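Local coordinates for protein flavodoxin (Bacillus cereus, PDB 6FSG) that binds flavin mononucleotide and probably serves as a low-potential electron donor to a number of redox enzymes, at residues Y72-A86 with I104-L118. Numbering follows the deposited sequence.
Sequences YDAMDSIDLTGKKAA and ILIEKLQERGAAVVL. With GLC (alpha-D-glucopyranose), chain D.
Arg112, Tyr72 and Lys108 have the largest buried surfaces of this contact, a worked example of how, in the flavodoxin fold, the beta-alpha-beta unit 84-91, 100-111, 115-124 packs against the preceding helix 69-74 and the loop after it. Arg112, bent at chi2 and chi3, folds its chain against the Met75 carbonyl and grips the Ile78 carbonyl oxygen side-on. NE lies 2.8 Å from Ile78 O, in the carbonyl plane, while NH2 reaches the same oxygen from above that plane; Asp76 O sits over the centre of one guanidinium face. The backbone answers in the other direction, Leu80 N donating to Arg112 O, just before Gly113 ends the helix in a Schellman motif.

One turn back, Lys108 CE lies 3.6 Å from Tyr72 CE1, the two side chains crossing at about a right angle. With CG anti to the backbone N (chi1 -172°) and two further bends, Lys108 brings NZ within 2.7 Å of Asp76 OD1, on its syn lone pair; the same NZ also forms a salt bridge with Glu111 OE1, and this shared positive charge probably eases the closeness of the two carboxylates. Toward the sheet, Leu109 CD2 meets Leu80 CD1 and Met75 CE; in the parallel strands, Ala85 N bonds to Ala115 O. Arg112 NH2 also donates to O5, the ring oxygen of a bound alpha-D-glucopyranose, 2.6 Å away.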
loop_
_atom_site.group_PDB
_atom_site.type_symbol
_atom_site.label_atom_id
_atom_site.label_comp_id
_atom_site.label_asym_id
_atom_site.label_seq_id
_atom_site.Cartn_x
_atom_site.Cartn_y
_atom_site.Cartn_z
ATOM N N TYR A 72 -2.140 8.015 9.508
ATOM C CA TYR A 72 -3.374 8.363 8.811
ATOM C C TYR A 72 -3.843 9.763 9.181
ATOM O O TYR A 72 -4.249 10.536 8.308
ATOM C CB TYR A 72 -4.422 7.301 9.140
ATOM C CG TYR A 72 -5.789 7.495 8.527
ATOM C CD1 TYR A 72 -6.014 7.254 7.177
ATOM C CD2 TYR A 72 -6.864 7.886 9.310
ATOM C CE1 TYR A 72 -7.269 7.409 6.626
ATOM C CE2 TYR A 72 -8.113 8.045 8.767
ATOM C CZ TYR A 72 -8.319 7.809 7.428
ATOM O OH TYR A 72 -9.593 7.975 6.923
ATOM N N ASP A 73 -3.831 10.095 10.475
ATOM C CA ASP A 73 -4.147 11.459 10.886
ATOM C C ASP A 73 -3.228 12.455 10.189
ATOM O O ASP A 73 -3.687 13.442 9.601
ATOM C CB ASP A 73 -4.019 11.584 12.406
ATOM C CG ASP A 73 -5.101 10.821 13.157
ATOM O OD1 ASP A 73 -6.103 10.405 12.533
ATOM O OD2 ASP A 73 -4.949 10.652 14.386
ATOM N N ALA A 74 -1.918 12.194 10.221
ATOM C CA ALA A 74 -0.939 13.127 9.675
ATOM C C ALA A 74 -1.081 13.303 8.169
ATOM O O ALA A 74 -0.618 14.318 7.630
ATOM C CB ALA A 74 0.473 12.668 10.060
ATOM N N MET A 75 -1.756 12.374 7.487
ATOM C CA MET A 75 -1.955 12.520 6.052
ATOM C C MET A 75 -2.863 13.698 5.719
ATOM O O MET A 75 -2.829 14.184 4.586
ATOM C CB MET A 75 -2.511 11.229 5.436
ATOM C CG MET A 75 -1.534 10.050 5.381
ATOM S SD MET A 75 -2.274 8.554 4.703
ATOM C CE MET A 75 -2.268 8.912 2.947
ATOM N N ASP A 76 -3.663 14.184 6.674
ATOM C CA ASP A 76 -4.504 15.344 6.390
ATOM C C ASP A 76 -3.711 16.630 6.168
ATOM O O ASP A 76 -4.305 17.626 5.743
ATOM C CB ASP A 76 -5.561 15.535 7.481
ATOM C CG ASP A 76 -6.644 14.476 7.417
ATOM O OD1 ASP A 76 -6.981 14.039 6.292
ATOM O OD2 ASP A 76 -7.138 14.069 8.484
ATOM N N SER A 77 -2.397 16.621 6.412
ATOM C CA SER A 77 -1.571 17.816 6.293
ATOM C C SER A 77 -0.571 17.756 5.140
ATOM O O SER A 77 0.245 18.674 4.998
ATOM C CB SER A 77 -0.826 18.075 7.606
ATOM O OG SER A 77 -1.739 18.244 8.677
ATOM N N ILE A 78 -0.603 16.703 4.323
ATOM C CA ILE A 78 0.358 16.529 3.234
ATOM C C ILE A 78 -0.296 16.766 1.876
ATOM O O ILE A 78 -1.502 16.566 1.696
ATOM C CB ILE A 78 1.060 15.142 3.299
ATOM C CG1 ILE A 78 0.081 14.017 2.960
ATOM C CG2 ILE A 78 1.703 14.944 4.673
ATOM C CD1 ILE A 78 0.652 12.641 3.047
ATOM N N ASP A 79 0.537 17.149 0.901
ATOM C CA ASP A 79 0.119 17.463 -0.466
ATOM C C ASP A 79 0.710 16.409 -1.396
ATOM O O ASP A 79 1.931 16.339 -1.570
ATOM C CB ASP A 79 0.596 18.873 -0.824
ATOM C CG ASP A 79 0.190 19.312 -2.219
ATOM O OD1 ASP A 79 -0.319 18.492 -3.012
ATOM O OD2 ASP A 79 0.399 20.507 -2.511
ATOM N N LEU A 80 -0.157 15.571 -1.972
ATOM C CA LEU A 80 0.272 14.498 -2.859
ATOM C C LEU A 80 -0.131 14.734 -4.310
ATOM O O LEU A 80 -0.123 13.788 -5.104
ATOM C CB LEU A 80 -0.266 13.146 -2.381
ATOM C CG LEU A 80 0.072 12.776 -0.937
ATOM C CD1 LEU A 80 -0.505 11.421 -0.585
ATOM C CD2 LEU A 80 1.584 12.788 -0.721
ATOM N N THR A 81 -0.486 15.972 -4.680
ATOM C CA THR A 81 -0.907 16.230 -6.054
ATOM C C THR A 81 0.225 15.877 -7.013
ATOM O O THR A 81 1.386 16.234 -6.790
ATOM C CB THR A 81 -1.338 17.687 -6.278
ATOM O OG1 THR A 81 -0.285 18.594 -5.916
ATOM C CG2 THR A 81 -2.624 17.992 -5.506
ATOM N N GLY A 82 -0.121 15.170 -8.076
ATOM C CA GLY A 82 0.828 14.714 -9.061
ATOM C C GLY A 82 1.385 13.318 -8.841
ATOM O O GLY A 82 1.849 12.698 -9.803
ATOM N N LYS A 83 1.363 12.813 -7.609
ATOM C CA LYS A 83 1.975 11.524 -7.322
ATOM C C LYS A 83 1.091 10.396 -7.847
ATOM O O LYS A 83 -0.129 10.550 -7.982
ATOM C CB LYS A 83 2.173 11.339 -5.815
ATOM C CG LYS A 83 2.751 12.534 -5.076
ATOM C CD LYS A 83 4.166 12.831 -5.489
ATOM C CE LYS A 83 4.852 13.679 -4.427
ATOM N NZ LYS A 83 6.177 14.126 -4.904
ATOM N N LYS A 84 1.722 9.259 -8.164
ATOM C CA LYS A 84 1.020 8.033 -8.537
ATOM C C LYS A 84 0.959 7.125 -7.312
ATOM O O LYS A 84 1.968 6.961 -6.616
ATOM C CB LYS A 84 1.746 7.286 -9.657
ATOM C CG LYS A 84 2.295 8.154 -10.773
ATOM C CD LYS A 84 1.231 8.966 -11.465
ATOM C CE LYS A 84 1.834 9.805 -12.605
ATOM N NZ LYS A 84 2.535 11.034 -12.109
ATOM N N ALA A 85 -0.209 6.534 -7.046
ATOM C CA ALA A 85 -0.384 5.746 -5.830
ATOM C C ALA A 85 -1.224 4.492 -6.056
ATOM O O ALA A 85 -2.025 4.402 -6.986
ATOM C CB ALA A 85 -0.984 6.604 -4.701
ATOM N N ALA A 86 -1.055 3.532 -5.149
ATOM C CA ALA A 86 -1.828 2.297 -5.166
ATOM C C ALA A 86 -1.768 1.667 -3.780
ATOM O O ALA A 86 -0.884 1.984 -2.979
ATOM C CB ALA A 86 -1.275 1.328 -6.216
ATOM N N ILE A 104 -10.072 2.418 2.749
ATOM C CA ILE A 104 -9.866 3.617 3.566
ATOM C C ILE A 104 -8.599 4.352 3.133
ATOM O O ILE A 104 -8.583 5.586 3.003
ATOM C CB ILE A 104 -9.809 3.236 5.062
ATOM C CG1 ILE A 104 -11.184 2.757 5.549
ATOM C CG2 ILE A 104 -9.300 4.411 5.910
ATOM C CD1 ILE A 104 -11.159 1.985 6.874
ATOM N N LEU A 105 -7.505 3.609 2.932
ATOM C CA LEU A 105 -6.257 4.251 2.525
ATOM C C LEU A 105 -6.361 4.832 1.117
ATOM O O LEU A 105 -5.843 5.926 0.855
ATOM C CB LEU A 105 -5.082 3.284 2.656
ATOM C CG LEU A 105 -4.723 2.936 4.104
ATOM C CD1 LEU A 105 -3.615 1.906 4.159
ATOM C CD2 LEU A 105 -4.342 4.170 4.915
ATOM N N ILE A 106 -7.043 4.132 0.202
ATOM C CA ILE A 106 -7.280 4.695 -1.128
ATOM C C ILE A 106 -7.997 6.035 -1.018
ATOM O O ILE A 106 -7.615 7.023 -1.657
ATOM C CB ILE A 106 -8.035 3.696 -2.030
ATOM C CG1 ILE A 106 -7.083 2.578 -2.498
ATOM C CG2 ILE A 106 -8.682 4.431 -3.223
ATOM C CD1 ILE A 106 -7.776 1.473 -3.265
ATOM N N GLU A 107 -9.070 6.082 -0.226
ATOM C CA GLU A 107 -9.824 7.323 -0.072
ATOM C C GLU A 107 -8.931 8.467 0.395
ATOM O O GLU A 107 -9.044 9.597 -0.100
ATOM C CB GLU A 107 -10.974 7.094 0.913
ATOM C CG GLU A 107 -11.811 8.304 1.268
ATOM C CD GLU A 107 -12.802 7.972 2.364
ATOM O OE1 GLU A 107 -12.408 7.909 3.549
ATOM O OE2 GLU A 107 -13.967 7.717 2.029
ATOM N N LYS A 108 -8.070 8.218 1.382
ATOM C CA LYS A 108 -7.230 9.293 1.913
ATOM C C LYS A 108 -6.223 9.775 0.871
ATOM O O LYS A 108 -6.003 10.981 0.720
ATOM C CB LYS A 108 -6.547 8.835 3.203
ATOM C CG LYS A 108 -5.793 9.941 3.959
ATOM C CD LYS A 108 -6.674 11.144 4.340
ATOM C CE LYS A 108 -7.800 10.746 5.294
ATOM N NZ LYS A 108 -8.598 11.926 5.714
ATOM N N LEU A 109 -5.624 8.850 0.121
ATOM C CA LEU A 109 -4.735 9.245 -0.967
ATOM C C LEU A 109 -5.458 10.128 -1.976
ATOM O O LEU A 109 -4.903 11.131 -2.436
ATOM C CB LEU A 109 -4.157 8.010 -1.657
ATOM C CG LEU A 109 -3.150 7.187 -0.839
ATOM C CD1 LEU A 109 -3.023 5.778 -1.386
ATOM C CD2 LEU A 109 -1.795 7.876 -0.810
ATOM N N GLN A 110 -6.707 9.781 -2.316
ATOM C CA GLN A 110 -7.488 10.601 -3.238
ATOM C C GLN A 110 -7.686 12.001 -2.685
ATOM O O GLN A 110 -7.564 12.991 -3.417
ATOM C CB GLN A 110 -8.858 9.970 -3.473
ATOM C CG GLN A 110 -8.851 8.608 -4.119
ATOM C CD GLN A 110 -10.223 7.956 -4.063
ATOM O OE1 GLN A 110 -11.091 8.369 -3.285
ATOM N NE2 GLN A 110 -10.425 6.924 -4.882
ATOM N N GLU A 111 -8.020 12.096 -1.393
ATOM C CA GLU A 111 -8.287 13.388 -0.781
ATOM C C GLU A 111 -7.070 14.295 -0.838
ATOM O O GLU A 111 -7.218 15.514 -0.914
ATOM C CB GLU A 111 -8.702 13.209 0.681
ATOM C CG GLU A 111 -10.093 12.653 0.875
ATOM C CD GLU A 111 -10.456 12.421 2.331
ATOM O OE1 GLU A 111 -9.652 12.759 3.228
ATOM O OE2 GLU A 111 -11.569 11.899 2.573
ATOM N N ARG A 112 -5.870 13.729 -0.765
ATOM C CA ARG A 112 -4.652 14.527 -0.720
ATOM C C ARG A 112 -4.085 14.804 -2.111
ATOM O O ARG A 112 -3.018 15.422 -2.225
ATOM C CB ARG A 112 -3.604 13.873 0.186
ATOM C CG ARG A 112 -4.068 13.531 1.617
ATOM C CD ARG A 112 -4.897 14.615 2.299
ATOM N NE ARG A 112 -4.174 15.874 2.286
ATOM C CZ ARG A 112 -4.743 17.059 2.423
ATOM N NH1 ARG A 112 -6.044 17.141 2.644
ATOM N NH2 ARG A 112 -4.006 18.154 2.356
ATOM N N GLY A 113 -4.797 14.395 -3.167
ATOM C CA GLY A 113 -4.458 14.762 -4.530
ATOM C C GLY A 113 -3.683 13.729 -5.321
ATOM O O GLY A 113 -3.321 14.003 -6.474
ATOM N N ALA A 114 -3.419 12.557 -4.755
ATOM C CA ALA A 114 -2.691 11.542 -5.495
ATOM C C ALA A 114 -3.554 10.987 -6.619
ATOM O O ALA A 114 -4.785 10.929 -6.522
ATOM C CB ALA A 114 -2.275 10.399 -4.573
ATOM N N ALA A 115 -2.895 10.562 -7.690
ATOM C CA ALA A 115 -3.554 9.831 -8.766
ATOM C C ALA A 115 -3.475 8.349 -8.408
ATOM O O ALA A 115 -2.397 7.748 -8.478
ATOM C CB ALA A 115 -2.861 10.104 -10.097
ATOM N N VAL A 116 -4.590 7.770 -7.978
ATOM C CA VAL A 116 -4.630 6.346 -7.655
ATOM C C VAL A 116 -4.805 5.604 -8.972
ATOM O O VAL A 116 -5.814 5.782 -9.665
ATOM C CB VAL A 116 -5.751 6.036 -6.655
ATOM C CG1 VAL A 116 -5.894 4.541 -6.436
ATOM C CG2 VAL A 116 -5.480 6.773 -5.338
ATOM N N VAL A 117 -3.793 4.815 -9.348
ATOM C CA VAL A 117 -3.681 4.305 -10.714
ATOM C C VAL A 117 -4.080 2.843 -10.858
ATOM O O VAL A 117 -4.137 2.341 -11.995
ATOM C CB VAL A 117 -2.270 4.532 -11.302
ATOM C CG1 VAL A 117 -1.975 6.020 -11.397
ATOM C CG2 VAL A 117 -1.210 3.832 -10.469
ATOM N N LEU A 118 -4.349 2.151 -9.753
ATOM C CA LEU A 118 -4.794 0.769 -9.764
ATOM C C LEU A 118 -5.964 0.623 -8.805
ATOM O O LEU A 118 -6.070 1.360 -7.819
ATOM C CB LEU A 118 -3.681 -0.196 -9.307
ATOM C CG LEU A 118 -2.379 -0.152 -10.101
ATOM C CD1 LEU A 118 -1.331 -1.042 -9.459
ATOM C CD2 LEU A 118 -2.566 -0.541 -11.565
HETATM C C1 GLC D . -5.334 20.915 1.346
HETATM C C2 GLC D . -6.686 20.244 1.541
HETATM C C3 GLC D . -7.406 20.893 2.709
HETATM C C4 GLC D . -6.528 20.853 3.952
HETATM C C5 GLC D . -5.116 21.366 3.679
HETATM C C6 GLC D . -4.217 21.062 4.872
HETATM O O1 GLC D . -5.508 22.314 1.102
HETATM O O2 GLC D . -7.477 20.354 0.353
HETATM O O3 GLC D . -8.620 20.182 2.968
HETATM O O4 GLC D . -7.135 21.660 4.967
HETATM O O5 GLC D . -4.559 20.731 2.530
HETATM O O6 GLC D . -2.841 21.117 4.477
HETATM O O HOH W 1 -9.892 7.685 4.349
HETATM O O HOH W 2 -7.004 11.362 8.468
HETATM O O HOH W 3 -10.694 10.708 7.272
HETATM O O HOH W 4 -7.899 15.080 3.788
HETATM O O HOH W 5 -1.228 19.908 2.263
HETATM O O HOH W 6 -3.344 18.306 -1.490
#